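Local coordinates for protein transcriptional regulator (Thermus thermophilus, PDB 2H0A) that is probably a CcpA-like transcriptional regulator of the LacI/GalR family, whose periplasmic-binding-protein-like core would bind an effector and alter DNA binding, at residues 95-98 against 99-102; 106-109 against 110-114. All coordinates share one frame; numbering follows the deposited sequence.

Interaction 1. Residues 95-98 against 99-102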
# COMPACT_ATOMS: atom_id res chain seq x y z
N TYR A 95 24.12 -4.19 -1.64
CA TYR A 95 23.31 -3.79 -0.49
C TYR A 95 23.84 -2.52 0.12
O TYR A 95 24.95 -2.10 -0.18
CB TYR A 95 23.30 -4.89 0.57
CG TYR A 95 24.68 -5.20 1.10
CD1 TYR A 95 25.57 -5.98 0.36
CD2 TYR A 95 25.12 -4.65 2.30
CE1 TYR A 95 26.86 -6.22 0.81
CE2 TYR A 95 26.42 -4.88 2.76
CZ TYR A 95 27.29 -5.66 2.01
OH TYR A 95 28.58 -5.87 2.44
N LEU A 96 23.04 -1.92 1.00
CA LEU A 96 23.41 -0.68 1.67
C LEU A 96 23.74 -0.90 3.13
O LEU A 96 23.20 -1.80 3.76
CB LEU A 96 22.26 0.32 1.59
CG LEU A 96 22.65 1.73 2.04
CD1 LEU A 96 22.99 2.54 0.82
CD2 LEU A 96 21.52 2.38 2.81
N ASP A 97 24.64 -0.08 3.67
CA ASP A 97 25.00 -0.17 5.08
C ASP A 97 23.95 0.66 5.83
O ASP A 97 24.18 1.83 6.14
CB ASP A 97 26.39 0.42 5.33
CG ASP A 97 26.90 0.16 6.74
OD1 ASP A 97 26.12 0.31 7.70
OD2 ASP A 97 28.08 -0.19 6.88
N ASN A 98 22.81 0.05 6.12
CA ASN A 98 21.73 0.73 6.82
C ASN A 98 22.02 1.10 8.27
O ASN A 98 21.44 2.04 8.78
CB ASN A 98 20.45 -0.10 6.76
CG ASN A 98 19.66 0.15 5.49
OD1 ASN A 98 18.98 1.18 5.36
ND2 ASN A 98 19.75 -0.77 4.54
N ARG A 99 22.91 0.35 8.92
CA ARG A 99 23.25 0.64 10.32
C ARG A 99 23.94 1.99 10.31
O ARG A 99 23.68 2.85 11.15
CB ARG A 99 24.19 -0.42 10.89
CG ARG A 99 24.15 -0.51 12.40
CD ARG A 99 25.36 -1.21 12.96
NE ARG A 99 25.19 -1.57 14.36
CZ ARG A 99 24.39 -2.55 14.80
NH1 ARG A 99 23.69 -3.29 13.93
NH2 ARG A 99 24.31 -2.80 16.10
N LEU A 100 24.85 2.16 9.36
CA LEU A 100 25.52 3.43 9.18
C LEU A 100 24.38 4.22 8.54
O LEU A 100 23.62 3.67 7.74
CB LEU A 100 26.68 3.28 8.20
CG LEU A 100 27.37 4.57 7.75
CD1 LEU A 100 28.22 5.11 8.88
CD2 LEU A 100 28.22 4.29 6.54
N GLY A 101 24.24 5.49 8.87
CA GLY A 101 23.12 6.22 8.29
C GLY A 101 22.11 6.30 9.40
O GLY A 101 21.49 7.33 9.63
N GLY A 102 21.93 5.17 10.09
CA GLY A 102 21.05 5.17 11.24
C GLY A 102 21.89 5.99 12.20
O GLY A 102 21.38 6.81 12.97
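Asp97 reaches forward along the chain to the backbone of Leu100, in the turn that leads from strand 92-96 toward helix 99-109. Asp97 CB lies 4.1 Å from Leu100 CB, and CG comes a little nearer to that same methylene. With CG anti to the backbone N (chi1 -171°), the carboxylate swings toward the start of the helix, and Asp97 OD1 accepts from Leu100 N at 2.8 Å. The N-H points fairly straight at the oxygen (158°), which it meets on its anti side, 34° out of the carboxylate plane. This is a capping bond to a main-chain N-H of that turn, a place that suits the short side chain of aspartate, whose acidic group can accept from an N-H near a helix start. The other oxygen, Asp97 OD2, lies 4.0 Å from Leu100 CB and forms a salt bridge with Arg259, so the carboxylate is held at both oxygens. One residue on, the carbonyl of Asn98 receives a weak bond from Gly102 N, 3.4 Å from Asn98 O. Gly101 has a positive phi, readily adopted by glycine. Around this turn, strand 257-265 lies beside Asp97 through a backbone bond to Phe260, while helix 133-147 supplies Arg137 to the amide oxygen of Asn98 and Glu136 to the guanidinium of Arg99.

Interaction 2. Residues 106-109 against 110-114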
# COMPACT_ATOMS: atom_id res chain seq x y z
N GLY A 106 21.37 9.60 13.90
CA GLY A 106 21.46 9.82 15.34
C GLY A 106 22.45 10.92 15.71
O GLY A 106 22.10 11.87 16.43
N ALA A 107 23.68 10.79 15.23
CA ALA A 107 24.73 11.76 15.50
C ALA A 107 24.35 13.14 14.99
O ALA A 107 24.80 14.15 15.51
CB ALA A 107 26.03 11.32 14.85
N TYR A 108 23.51 13.18 13.96
CA TYR A 108 23.10 14.45 13.39
C TYR A 108 22.03 15.14 14.22
O TYR A 108 22.17 16.32 14.56
CB TYR A 108 22.58 14.25 11.96
CG TYR A 108 22.12 15.54 11.32
CD1 TYR A 108 23.02 16.57 11.06
CD2 TYR A 108 20.77 15.74 10.97
CE1 TYR A 108 22.61 17.76 10.47
CE2 TYR A 108 20.34 16.92 10.38
CZ TYR A 108 21.27 17.94 10.13
OH TYR A 108 20.88 19.12 9.55
N LEU A 109 20.96 14.41 14.52
CA LEU A 109 19.85 14.94 15.31
C LEU A 109 20.30 15.27 16.71
O LEU A 109 19.75 16.15 17.37
CB LEU A 109 18.72 13.91 15.35
CG LEU A 109 17.44 14.22 14.58
CD1 LEU A 109 17.76 14.95 13.30
CD2 LEU A 109 16.71 12.92 14.31
N ALA A 110 21.33 14.55 17.17
CA ALA A 110 21.90 14.76 18.48
C ALA A 110 22.50 16.15 18.63
O ALA A 110 23.01 16.50 19.69
CB ALA A 110 22.96 13.71 18.74
N ARG A 111 22.45 16.95 17.58
CA ARG A 111 23.04 18.28 17.63
C ARG A 111 21.98 19.37 17.75
O ARG A 111 22.29 20.55 17.61
CB ARG A 111 23.87 18.51 16.38
CG ARG A 111 24.83 17.37 16.04
CD ARG A 111 25.50 17.60 14.71
NE ARG A 111 26.24 18.85 14.71
CZ ARG A 111 26.58 19.53 13.62
NH1 ARG A 111 26.26 19.07 12.42
NH2 ARG A 111 27.25 20.67 13.74
N PHE A 112 20.74 18.97 18.02
CA PHE A 112 19.64 19.91 18.14
C PHE A 112 18.90 19.90 19.47
O PHE A 112 18.87 18.91 20.18
CB PHE A 112 18.60 19.66 17.03
CG PHE A 112 19.16 19.75 15.65
CD1 PHE A 112 19.98 18.73 15.15
CD2 PHE A 112 18.87 20.83 14.84
CE1 PHE A 112 20.49 18.81 13.86
CE2 PHE A 112 19.37 20.92 13.55
CZ PHE A 112 20.19 19.90 13.06
N PRO A 113 18.28 21.04 19.82
CA PRO A 113 17.51 21.20 21.06
C PRO A 113 16.18 20.43 20.99
O PRO A 113 15.69 20.12 19.91
CB PRO A 113 17.28 22.71 21.12
CG PRO A 113 18.44 23.27 20.36
CD PRO A 113 18.55 22.34 19.20
N GLY A 114 15.61 20.11 22.16
CA GLY A 114 14.36 19.39 22.19
C GLY A 114 14.53 17.89 22.05
O GLY A 114 15.47 17.44 21.39
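Phe112 turns the edge of its ring onto a face of Tyr108, with Phe112 CE1 standing 3.9 Å above the tyrosine plane and over its centre. The ring centroids are 5.2 Å apart and the planes meet at 69°, an edge-to-face, T-shaped pair. Phe112 CZ continues the contact at 3.7 Å from Tyr108 CZ. The tyrosine is brought to this place by its first torsion, which sets CG anti to the backbone N (chi1 179°) and swings the ring toward the residues that follow the helix. Two large, mostly apolar rings fill a buried corner here, and the one polar atom of the tyrosine side chain, its hydroxyl, has a weak hydrogen bond to Glu266. Backbone bonds turn the chain beneath the rings. Ala110 N donates to Gly106 O at 2.9 Å, an i-to-i+4 bond at the end of the helix, and Phe112 N then donates to Leu109 O at 3.1 Å, closing a type I turn from Leu109 to Phe112. The small side chain of Ala110 fits where it touches Ala148. The aliphatic part of Arg111 runs past the carbonyls of Ala107 and Tyr108. Beyond the turn, Arg150 donates hydrogen bonds to the carbonyls of Ala110 and Phe112, and Leu109 packs on Leu213 and Phe185. The whole is a helix C-terminus running through a beta turn toward strand 116-121, the alpha-to-beta connection of a Rossmann-like periplasmic-binding-protein fold.

Interactions 1 and 2 sit at the two ends of helix 99-109, their centres about 18 Å apart, and touch nowhere except through the helix they share. Interaction 1 is the nearer to the middle of the chain, its centre about 9 Å from the chain's centre, whereas that of interaction 2 lies about 21 Å out; each mixes buried with more accessible residues. Their chemistry follows the ends they serve. At the start, a main-chain N-H is met by an acidic side chain, with further charged partners from strand 257-265 and helix 133-147. At the finish, carbonyls are taken up by turn N-H groups and by Arg150, and an aromatic pair faces strands 182-185 and 210-215.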